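Long-range contacts in thiosulfate sulfurtransferase (Pseudomonas aeruginosa, PDB 1YT8), which probably transfers sulfur from thiosulfate to cyanide, as rhodanese-type sulfurtransferases do, and is built from repeated rhodanese-like domains: residues Pro170-Leu181 and Phe240-Ala251; Pro185-Arg196 and Pro212-Ile223. All coordinates share one frame; numbering follows the deposited sequence.

In the fold
Contact 2 lies within the second rhodanese-like domain, whereas contact 1 joins helix 174-181 of that domain to the start of helix 245-262; their centres are about 17 Å apart. Contact 2 is the buried one: it pairs the adjacent inner strands 188-192 and 215-218 of one five-stranded parallel sheet and carries the sulfite-bearing loop, so main-chain hydrogen bonds do most of the joining. Contact 1 is only partly buried and rests on a salt-bridged arginine against an aromatic ring, a carboxylate at a helix start and aliphatic side chains. In sequence, contact 2 is nested inside contact 1. The two meet through Val178 on Val189 and Leu174 on Val191, packing helix 174-181 against strand 188-192.

Contact 1: residues Pro170-Leu181 and Phe240-Ala251; sequences PGAELVLRVAEL and FGAISQDTRKAA
Helix 174-181 and the start of helix 245-262 have segment axes 135° apart and 8.9 Å at closest approach, and residues 240-244 pass across the first helix. The CD1-CE1 side of the Phe240 ring lies over one face of the Arg177 guanidinium, CE1 above its centre and 3.5 Å from CZ, the planes tilted by 29°. Leu176 CD2 covers the rim of the opposite face. Arg177 bends at chi2 (-79°), turning its end back to Glu173 in a side-on salt bridge, NE and NH2 both on OE1, NE at 2.8 Å; NH1 adds a weak bond to Gly241 O. Glu173 also pairs with Arg334. Pro170 CD meets the edge of the Phe240 ring. Leu176 CD1 and Ile243 CD1 press unusually tightly at 3.3 Å, while Thr247 CG2 packs on Ala179 CB and Ala251 CB on Val175 O. Glu180 folds CG against Ile243 CG2 and delivers OE2 to the helix start: Thr247 OG1 donates to its anti lone pair at 2.6 Å, and N-cap Ser244 N from above the carboxylate plane. A water joins Glu180 OE1 to Ala242 O. Helix 245-262 is thus fastened to the rhodanese-like domain, probably stabilising the Glu180 anion, while Phe240, Leu176 and Glu173 fix the guanidinium's orientation.

Contact 2: residues Pro185-Arg196 and Pro212-Ile223; sequences PRTRVIVNCAGR and PNPVAALRNGTI. With SO3 (sulfite ion), chain B.
Cys193 carries a sulfite covalently on its sulfur, SG to S of the ion 2.0 Å, in a loop whose backbone faces the next segment. SG sits between the backbone N and the carbonyl carbon (chi1 75°), and the ion's oxygens meet main-chain N-H groups: Ala194 N and Gly195 N both donate to O1, the former at 2.8 Å, and Arg196 N adds a weak bond to O2. Arg198 N also donates to the ion, and Thr197 and Gln312 line the pocket. Behind this loop, Thr222 N donates to Cys193 O and Ile223 N to Ala194 O (3.1 Å, 163°), both in the carbonyl plane, tying the cradle to the start of helix 221-227. Asn192 ND2 also reaches Cys193 O, from above its plane. The loop follows strand 188-192 in a beta-alpha-beta unit completed by helix 197-208 and the parallel strand 215-218, a placement consistent with the active-site loop of rhodaneses. The strands bond alternately: Val189 N to Pro214 O, Ala216 N to Val189 O, Val191 N to Ala216 O and Leu218 N to Val191 O, the last at 2.8 Å. Val189 CG1 and Val215 CG1 touch on the face that helix 197-208 covers. On the opposite face, Ile190 CG2 lies 4.0 Å from Leu218 CB. Within the type II turn Leu218-Gly221, Asn220 OD1 accepts from Arg196 NH1 at the guanidinium edge (3.2 Å, 163°), the two side chains lying alongside one another, while Glu121 and Glu124 hold the other nitrogens of Arg196. One water bridges Cys193 N, Gly195 O and Leu218 O.

Contact 1: residues Pro170-Leu181 and Phe240-Ala251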
loop_
_atom_site.group_PDB
_atom_site.type_symbol
_atom_site.label_atom_id
_atom_site.label_comp_id
_atom_site.label_asym_id
_atom_site.label_seq_id
_atom_site.Cartn_x
_atom_site.Cartn_y
_atom_site.Cartn_z
ATOM N N PRO A 170 -4.265 -13.257 7.886
ATOM C CA PRO A 170 -3.768 -11.886 7.745
ATOM C C PRO A 170 -3.537 -11.203 9.091
ATOM O O PRO A 170 -4.322 -11.363 10.026
ATOM C CB PRO A 170 -4.856 -11.211 6.917
ATOM C CG PRO A 170 -5.310 -12.325 6.024
ATOM C CD PRO A 170 -5.422 -13.481 7.001
ATOM N N GLY A 171 -2.448 -10.443 9.160
ATOM C CA GLY A 171 -2.042 -9.741 10.368
ATOM C C GLY A 171 -3.029 -9.373 11.463
ATOM O O GLY A 171 -2.874 -9.806 12.608
ATOM N N ALA A 172 -4.031 -8.564 11.135
ATOM C CA ALA A 172 -4.998 -8.137 12.141
ATOM C C ALA A 172 -5.908 -9.250 12.651
ATOM O O ALA A 172 -6.500 -9.123 13.720
ATOM C CB ALA A 172 -5.838 -6.984 11.603
ATOM N N GLU A 173 -6.010 -10.339 11.897
ATOM C CA GLU A 173 -6.859 -11.465 12.275
ATOM C C GLU A 173 -6.213 -12.397 13.307
ATOM O O GLU A 173 -6.902 -13.181 13.954
ATOM C CB GLU A 173 -7.218 -12.298 11.036
ATOM C CG GLU A 173 -7.884 -11.543 9.883
ATOM C CD GLU A 173 -9.285 -11.047 10.212
ATOM O OE1 GLU A 173 -9.965 -11.678 11.050
ATOM O OE2 GLU A 173 -9.715 -10.036 9.614
ATOM N N LEU A 174 -4.896 -12.313 13.464
ATOM C CA LEU A 174 -4.180 -13.194 14.387
ATOM C C LEU A 174 -4.739 -13.321 15.804
ATOM O O LEU A 174 -5.066 -14.424 16.245
ATOM C CB LEU A 174 -2.699 -12.799 14.435
ATOM C CG LEU A 174 -1.931 -13.123 13.142
ATOM C CD1 LEU A 174 -0.580 -12.438 13.164
ATOM C CD2 LEU A 174 -1.760 -14.637 13.003
ATOM N N VAL A 175 -4.854 -12.210 16.521
ATOM C CA VAL A 175 -5.367 -12.262 17.886
ATOM C C VAL A 175 -6.823 -12.727 17.926
ATOM O O VAL A 175 -7.250 -13.390 18.874
ATOM C CB VAL A 175 -5.233 -10.880 18.566
ATOM C CG1 VAL A 175 -5.844 -10.907 19.962
ATOM C CG2 VAL A 175 -3.759 -10.504 18.651
ATOM N N LEU A 176 -7.578 -12.401 16.884
ATOM C CA LEU A 176 -8.986 -12.783 16.813
ATOM C C LEU A 176 -9.242 -14.261 16.502
ATOM O O LEU A 176 -10.170 -14.857 17.048
ATOM C CB LEU A 176 -9.707 -11.935 15.760
ATOM C CG LEU A 176 -11.202 -12.201 15.517
ATOM C CD1 LEU A 176 -12.013 -11.786 16.738
ATOM C CD2 LEU A 176 -11.671 -11.414 14.298
ATOM N N ARG A 177 -8.422 -14.852 15.636
ATOM C CA ARG A 177 -8.629 -16.242 15.222
ATOM C C ARG A 177 -7.780 -17.327 15.877
ATOM O O ARG A 177 -8.126 -18.504 15.789
ATOM C CB ARG A 177 -8.418 -16.356 13.711
ATOM C CG ARG A 177 -8.984 -15.203 12.898
ATOM C CD ARG A 177 -10.478 -15.311 12.702
ATOM N NE ARG A 177 -10.992 -14.137 12.003
ATOM C CZ ARG A 177 -12.259 -13.975 11.637
ATOM N NH1 ARG A 177 -13.153 -14.920 11.899
ATOM N NH2 ARG A 177 -12.636 -12.859 11.025
ATOM N N VAL A 178 -6.684 -16.947 16.528
ATOM C CA VAL A 178 -5.770 -17.931 17.110
ATOM C C VAL A 178 -6.345 -18.981 18.061
ATOM O O VAL A 178 -5.913 -20.136 18.038
ATOM C CB VAL A 178 -4.559 -17.239 17.802
ATOM C CG1 VAL A 178 -4.999 -16.530 19.069
ATOM C CG2 VAL A 178 -3.473 -18.272 18.103
ATOM N N ALA A 179 -7.314 -18.603 18.886
ATOM C CA ALA A 179 -7.894 -19.559 19.828
ATOM C C ALA A 179 -8.607 -20.720 19.126
ATOM O O ALA A 179 -8.695 -21.819 19.673
ATOM C CB ALA A 179 -8.858 -18.846 20.771
ATOM N N GLU A 180 -9.105 -20.474 17.918
ATOM C CA GLU A 180 -9.812 -21.496 17.145
ATOM C C GLU A 180 -8.839 -22.349 16.327
ATOM O O GLU A 180 -9.144 -23.486 15.974
ATOM C CB GLU A 180 -10.817 -20.840 16.189
ATOM C CG GLU A 180 -11.835 -19.908 16.843
ATOM C CD GLU A 180 -13.166 -20.579 17.154
ATOM O OE1 GLU A 180 -13.671 -21.343 16.302
ATOM O OE2 GLU A 180 -13.723 -20.321 18.243
ATOM N N LEU A 181 -7.671 -21.797 16.017
ATOM C CA LEU A 181 -6.678 -22.526 15.232
ATOM C C LEU A 181 -5.664 -23.257 16.112
ATOM O O LEU A 181 -5.044 -24.230 15.679
ATOM C CB LEU A 181 -5.952 -21.564 14.283
ATOM C CG LEU A 181 -6.836 -20.907 13.217
ATOM C CD1 LEU A 181 -6.021 -19.895 12.430
ATOM C CD2 LEU A 181 -7.408 -21.966 12.286
ATOM N N PHE A 240 -8.291 -19.265 8.008
ATOM C CA PHE A 240 -8.990 -19.174 9.279
ATOM C C PHE A 240 -10.487 -19.302 9.016
ATOM O O PHE A 240 -10.947 -19.143 7.882
ATOM C CB PHE A 240 -8.695 -17.823 9.943
ATOM C CG PHE A 240 -9.214 -16.639 9.170
ATOM C CD1 PHE A 240 -10.546 -16.245 9.280
ATOM C CD2 PHE A 240 -8.376 -15.934 8.310
ATOM C CE1 PHE A 240 -11.036 -15.166 8.542
ATOM C CE2 PHE A 240 -8.853 -14.855 7.567
ATOM C CZ PHE A 240 -10.185 -14.470 7.682
ATOM N N GLY A 241 -11.245 -19.576 10.070
ATOM C CA GLY A 241 -12.679 -19.705 9.918
ATOM C C GLY A 241 -13.415 -18.777 10.863
ATOM O O GLY A 241 -12.799 -17.967 11.565
ATOM N N ALA A 242 -14.737 -18.889 10.871
ATOM C CA ALA A 242 -15.568 -18.081 11.750
ATOM C C ALA A 242 -15.273 -18.543 13.170
ATOM O O ALA A 242 -14.934 -19.708 13.392
ATOM C CB ALA A 242 -17.040 -18.295 11.417
ATOM N N ILE A 243 -15.395 -17.637 14.131
ATOM C CA ILE A 243 -15.123 -17.984 15.519
ATOM C C ILE A 243 -16.379 -17.894 16.372
ATOM O O ILE A 243 -17.386 -17.322 15.949
ATOM C CB ILE A 243 -14.056 -17.052 16.125
ATOM C CG1 ILE A 243 -14.579 -15.615 16.155
ATOM C CG2 ILE A 243 -12.775 -17.126 15.299
ATOM C CD1 ILE A 243 -13.694 -14.663 16.927
ATOM N N SER A 244 -16.312 -18.465 17.572
ATOM C CA SER A 244 -17.443 -18.440 18.489
ATOM C C SER A 244 -17.429 -17.118 19.244
ATOM O O SER A 244 -16.407 -16.431 19.293
ATOM C CB SER A 244 -17.357 -19.600 19.487
ATOM O OG SER A 244 -16.315 -19.392 20.424
ATOM N N GLN A 245 -18.566 -16.763 19.830
ATOM C CA GLN A 245 -18.670 -15.525 20.586
ATOM C C GLN A 245 -17.775 -15.574 21.818
ATOM O O GLN A 245 -17.241 -14.552 22.249
ATOM C CB GLN A 245 -20.123 -15.278 20.998
ATOM C CG GLN A 245 -21.003 -14.796 19.859
ATOM C CD GLN A 245 -20.482 -13.510 19.241
ATOM O OE1 GLN A 245 -20.298 -12.507 19.931
ATOM N NE2 GLN A 245 -20.241 -13.534 17.936
ATOM N N ASP A 246 -17.609 -16.769 22.378
ATOM C CA ASP A 246 -16.770 -16.953 23.558
ATOM C C ASP A 246 -15.345 -16.540 23.204
ATOM O O ASP A 246 -14.719 -15.746 23.907
ATOM C CB ASP A 246 -16.803 -18.420 23.998
ATOM C CG ASP A 246 -16.215 -18.633 25.388
ATOM O OD1 ASP A 246 -14.995 -18.414 25.566
ATOM O OD2 ASP A 246 -16.980 -19.021 26.303
ATOM N N THR A 247 -14.848 -17.082 22.099
ATOM C CA THR A 247 -13.504 -16.778 21.624
ATOM C C THR A 247 -13.329 -15.269 21.441
ATOM O O THR A 247 -12.359 -14.683 21.919
ATOM C CB THR A 247 -13.236 -17.474 20.270
ATOM O OG1 THR A 247 -13.378 -18.892 20.426
ATOM C CG2 THR A 247 -11.835 -17.155 19.766
ATOM N N ARG A 248 -14.285 -14.650 20.756
ATOM C CA ARG A 248 -14.247 -13.218 20.481
ATOM C C ARG A 248 -14.156 -12.350 21.737
ATOM O O ARG A 248 -13.251 -11.524 21.870
ATOM C CB ARG A 248 -15.483 -12.810 19.677
ATOM C CG ARG A 248 -15.456 -11.378 19.164
ATOM C CD ARG A 248 -16.866 -10.867 18.916
ATOM N NE ARG A 248 -17.614 -10.761 20.165
ATOM C CZ ARG A 248 -17.388 -9.842 21.101
ATOM N NH1 ARG A 248 -16.436 -8.931 20.930
ATOM N NH2 ARG A 248 -18.103 -9.846 22.218
ATOM N N LYS A 249 -15.098 -12.540 22.655
ATOM C CA LYS A 249 -15.148 -11.761 23.888
ATOM C C LYS A 249 -13.837 -11.760 24.670
ATOM O O LYS A 249 -13.392 -10.714 25.147
ATOM C CB LYS A 249 -16.280 -12.277 24.774
ATOM C CG LYS A 249 -16.498 -11.487 26.048
ATOM C CD LYS A 249 -17.626 -12.109 26.859
ATOM C CE LYS A 249 -17.800 -11.433 28.207
ATOM N NZ LYS A 249 -18.863 -12.114 29.010
ATOM N N ALA A 250 -13.221 -12.929 24.800
ATOM C CA ALA A 250 -11.966 -13.054 25.531
ATOM C C ALA A 250 -10.846 -12.286 24.827
ATOM O O ALA A 250 -10.115 -11.517 25.454
ATOM C CB ALA A 250 -11.588 -14.528 25.667
ATOM N N ALA A 251 -10.724 -12.500 23.523
ATOM C CA ALA A 251 -9.699 -11.834 22.725
ATOM C C ALA A 251 -9.895 -10.319 22.719
ATOM O O ALA A 251 -8.926 -9.562 22.765
ATOM C CB ALA A 251 -9.726 -12.367 21.303
HETATM O O HOH W 1 -12.759 -21.136 13.739
#

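Contact 2: residues Pro185-Arg196 and Pro212-Ile223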
loop_
_atom_site.group_PDB
_atom_site.type_symbol
_atom_site.label_atom_id
_atom_site.label_comp_id
_atom_site.label_asym_id
_atom_site.label_seq_id
_atom_site.Cartn_x
_atom_site.Cartn_y
_atom_site.Cartn_z
ATOM N N PRO A 185 -3.232 -25.031 24.634
ATOM C CA PRO A 185 -2.148 -24.123 25.030
ATOM C C PRO A 185 -0.749 -24.669 24.751
ATOM O O PRO A 185 0.219 -23.909 24.692
ATOM C CB PRO A 185 -2.410 -23.903 26.520
ATOM C CG PRO A 185 -3.051 -25.187 26.940
ATOM C CD PRO A 185 -4.017 -25.456 25.805
ATOM N N ARG A 186 -0.637 -25.982 24.574
ATOM C CA ARG A 186 0.660 -26.598 24.293
ATOM C C ARG A 186 1.062 -26.419 22.825
ATOM O O ARG A 186 2.244 -26.490 22.487
ATOM C CB ARG A 186 0.623 -28.094 24.623
ATOM C CG ARG A 186 0.387 -28.414 26.089
ATOM C CD ARG A 186 0.130 -29.901 26.280
ATOM N NE ARG A 186 -1.031 -30.349 25.511
ATOM C CZ ARG A 186 -1.487 -31.597 25.495
ATOM N NH1 ARG A 186 -0.882 -32.538 26.209
ATOM N NH2 ARG A 186 -2.548 -31.908 24.764
ATOM N N THR A 187 0.078 -26.187 21.962
ATOM C CA THR A 187 0.326 -26.011 20.529
ATOM C C THR A 187 1.166 -24.775 20.220
ATOM O O THR A 187 0.811 -23.656 20.602
ATOM C CB THR A 187 -1.002 -25.895 19.738
ATOM O OG1 THR A 187 -1.777 -27.082 19.925
ATOM C CG2 THR A 187 -0.734 -25.715 18.246
ATOM N N ARG A 188 2.281 -24.981 19.524
ATOM C CA ARG A 188 3.144 -23.868 19.149
ATOM C C ARG A 188 2.475 -23.074 18.039
ATOM O O ARG A 188 1.822 -23.643 17.163
ATOM C CB ARG A 188 4.491 -24.364 18.623
ATOM C CG ARG A 188 5.277 -25.229 19.579
ATOM C CD ARG A 188 6.713 -25.376 19.106
ATOM N NE ARG A 188 7.337 -24.068 18.985
ATOM C CZ ARG A 188 8.599 -23.800 19.297
ATOM N NH1 ARG A 188 9.397 -24.753 19.755
ATOM N NH2 ARG A 188 9.055 -22.567 19.159
ATOM N N VAL A 189 2.642 -21.757 18.079
ATOM C CA VAL A 189 2.094 -20.892 17.048
ATOM C C VAL A 189 3.286 -20.197 16.411
ATOM O O VAL A 189 4.069 -19.523 17.090
ATOM C CB VAL A 189 1.107 -19.853 17.628
ATOM C CG1 VAL A 189 0.698 -18.848 16.546
ATOM C CG2 VAL A 189 -0.135 -20.565 18.150
ATOM N N ILE A 190 3.434 -20.401 15.109
ATOM C CA ILE A 190 4.526 -19.824 14.338
ATOM C C ILE A 190 3.918 -18.894 13.293
ATOM O O ILE A 190 3.022 -19.297 12.553
ATOM C CB ILE A 190 5.325 -20.936 13.629
ATOM C CG1 ILE A 190 5.909 -21.894 14.673
ATOM C CG2 ILE A 190 6.431 -20.328 12.776
ATOM C CD1 ILE A 190 6.508 -23.161 14.085
ATOM N N VAL A 191 4.390 -17.651 13.244
ATOM C CA VAL A 191 3.873 -16.680 12.280
ATOM C C VAL A 191 4.925 -16.390 11.211
ATOM O O VAL A 191 6.097 -16.175 11.528
ATOM C CB VAL A 191 3.496 -15.335 12.967
ATOM C CG1 VAL A 191 2.859 -14.392 11.947
ATOM C CG2 VAL A 191 2.537 -15.578 14.143
ATOM N N ASN A 192 4.512 -16.389 9.943
ATOM C CA ASN A 192 5.443 -16.099 8.861
ATOM C C ASN A 192 4.867 -15.081 7.893
ATOM O O ASN A 192 3.675 -14.791 7.906
ATOM C CB ASN A 192 5.782 -17.364 8.049
ATOM C CG ASN A 192 4.716 -17.698 7.000
ATOM O OD1 ASN A 192 3.739 -18.393 7.282
ATOM N ND2 ASN A 192 4.899 -17.182 5.783
ATOM N N CYS A 193 5.747 -14.528 7.073
ATOM C CA CYS A 193 5.364 -13.622 6.009
ATOM C C CYS A 193 6.406 -13.974 4.954
ATOM O O CYS A 193 6.984 -15.066 5.025
ATOM C CB CYS A 193 5.408 -12.143 6.443
ATOM S SG CYS A 193 7.010 -11.345 6.610
ATOM N N ALA A 194 6.644 -13.101 3.983
ATOM C CA ALA A 194 7.638 -13.373 2.954
ATOM C C ALA A 194 9.043 -13.071 3.453
ATOM O O ALA A 194 9.994 -13.800 3.167
ATOM C CB ALA A 194 7.334 -12.554 1.708
ATOM N N GLY A 195 9.159 -11.981 4.201
ATOM C CA GLY A 195 10.442 -11.592 4.744
ATOM C C GLY A 195 10.428 -11.687 6.254
ATOM O O GLY A 195 10.428 -12.788 6.816
ATOM N N ARG A 196 10.381 -10.531 6.911
ATOM C CA ARG A 196 10.402 -10.467 8.368
ATOM C C ARG A 196 9.311 -9.609 9.010
ATOM O O ARG A 196 8.709 -10.004 10.006
ATOM C CB ARG A 196 11.749 -9.904 8.836
ATOM C CG ARG A 196 12.972 -10.714 8.451
ATOM C CD ARG A 196 14.237 -9.873 8.592
ATOM N NE ARG A 196 14.339 -9.239 9.902
ATOM C CZ ARG A 196 14.603 -9.883 11.034
ATOM N NH1 ARG A 196 14.797 -11.196 11.026
ATOM N NH2 ARG A 196 14.676 -9.209 12.177
ATOM N N PRO A 212 -1.608 -18.084 25.784
ATOM C CA PRO A 212 -0.832 -19.093 26.514
ATOM C C PRO A 212 0.141 -19.937 25.680
ATOM O O PRO A 212 1.078 -20.527 26.224
ATOM C CB PRO A 212 -1.920 -19.941 27.166
ATOM C CG PRO A 212 -2.991 -19.931 26.130
ATOM C CD PRO A 212 -3.029 -18.472 25.711
ATOM N N ASN A 213 -0.072 -19.986 24.367
ATOM C CA ASN A 213 0.784 -20.775 23.477
ATOM C C ASN A 213 2.187 -20.214 23.299
ATOM O O ASN A 213 2.389 -19.000 23.331
ATOM C CB ASN A 213 0.182 -20.850 22.071
ATOM C CG ASN A 213 -1.262 -21.274 22.069
ATOM O OD1 ASN A 213 -1.586 -22.434 21.804
ATOM N ND2 ASN A 213 -2.145 -20.334 22.359
ATOM N N PRO A 214 3.182 -21.098 23.113
ATOM C CA PRO A 214 4.541 -20.595 22.910
ATOM C C PRO A 214 4.498 -20.060 21.475
ATOM O O PRO A 214 4.060 -20.767 20.564
ATOM C CB PRO A 214 5.403 -21.849 23.059
ATOM C CG PRO A 214 4.487 -22.954 22.608
ATOM C CD PRO A 214 3.162 -22.566 23.221
ATOM N N VAL A 215 4.919 -18.814 21.278
ATOM C CA VAL A 215 4.872 -18.194 19.955
ATOM C C VAL A 215 6.239 -17.782 19.430
ATOM O O VAL A 215 7.137 -17.442 20.200
ATOM C CB VAL A 215 3.976 -16.928 19.973
ATOM C CG1 VAL A 215 3.612 -16.526 18.552
ATOM C CG2 VAL A 215 2.731 -17.174 20.804
ATOM N N ALA A 216 6.393 -17.810 18.111
ATOM C CA ALA A 216 7.651 -17.414 17.491
ATOM C C ALA A 216 7.451 -17.099 16.021
ATOM O O ALA A 216 6.541 -17.619 15.373
ATOM C CB ALA A 216 8.699 -18.525 17.644
ATOM N N ALA A 217 8.303 -16.235 15.489
ATOM C CA ALA A 217 8.213 -15.893 14.082
ATOM C C ALA A 217 9.112 -16.837 13.291
ATOM O O ALA A 217 10.142 -17.288 13.801
ATOM C CB ALA A 217 8.667 -14.454 13.867
ATOM N N LEU A 218 8.706 -17.176 12.070
ATOM C CA LEU A 218 9.564 -17.992 11.224
ATOM C C LEU A 218 10.573 -16.953 10.747
ATOM O O LEU A 218 10.219 -16.027 10.010
ATOM C CB LEU A 218 8.806 -18.557 10.024
ATOM C CG LEU A 218 9.706 -19.116 8.911
ATOM C CD1 LEU A 218 10.598 -20.225 9.464
ATOM C CD2 LEU A 218 8.846 -19.644 7.766
ATOM N N ARG A 219 11.822 -17.094 11.177
ATOM C CA ARG A 219 12.862 -16.135 10.823
ATOM C C ARG A 219 13.131 -16.008 9.327
ATOM O O ARG A 219 13.575 -16.948 8.679
ATOM C CB ARG A 219 14.161 -16.483 11.549
ATOM C CG ARG A 219 15.231 -15.408 11.466
ATOM C CD ARG A 219 16.461 -15.853 12.240
ATOM N NE ARG A 219 16.097 -16.273 13.591
ATOM C CZ ARG A 219 16.649 -17.298 14.233
ATOM N NH1 ARG A 219 17.595 -18.020 13.649
ATOM N NH2 ARG A 219 16.247 -17.605 15.459
ATOM N N ASN A 220 12.851 -14.821 8.799
ATOM C CA ASN A 220 13.048 -14.490 7.392
ATOM C C ASN A 220 12.046 -15.098 6.397
ATOM O O ASN A 220 12.267 -15.064 5.189
ATOM C CB ASN A 220 14.494 -14.802 6.982
ATOM C CG ASN A 220 15.508 -14.089 7.868
ATOM O OD1 ASN A 220 15.211 -13.038 8.446
ATOM N ND2 ASN A 220 16.710 -14.649 7.971
ATOM N N GLY A 221 10.951 -15.647 6.917
ATOM C CA GLY A 221 9.875 -16.187 6.088
ATOM C C GLY A 221 10.128 -17.091 4.893
ATOM O O GLY A 221 11.005 -17.952 4.923
ATOM N N THR A 222 9.326 -16.912 3.843
ATOM C CA THR A 222 9.454 -17.730 2.640
ATOM C C THR A 222 10.812 -17.522 1.974
ATOM O O THR A 222 11.341 -18.435 1.341
ATOM C CB THR A 222 8.301 -17.452 1.627
ATOM O OG1 THR A 222 8.308 -16.080 1.225
ATOM C CG2 THR A 222 6.960 -17.771 2.259
ATOM N N ILE A 223 11.375 -16.327 2.127
ATOM C CA ILE A 223 12.692 -16.030 1.577
ATOM C C ILE A 223 13.698 -16.933 2.289
ATOM O O ILE A 223 14.530 -17.582 1.653
ATOM C CB ILE A 223 13.082 -14.546 1.816
ATOM C CG1 ILE A 223 12.341 -13.654 0.818
ATOM C CG2 ILE A 223 14.598 -14.362 1.694
ATOM C CD1 ILE A 223 12.578 -12.157 0.994
HETATM S S SO3 B . 7.074 -9.748 5.400
HETATM O O1 SO3 B . 6.445 -10.357 4.205
HETATM O O2 SO3 B . 8.398 -9.179 5.072
HETATM O O3 SO3 B . 6.199 -8.729 6.040
HETATM O O HOH W 2 6.126 -21.388 18.546
HETATM O O HOH W 3 8.546 -14.651 8.326
#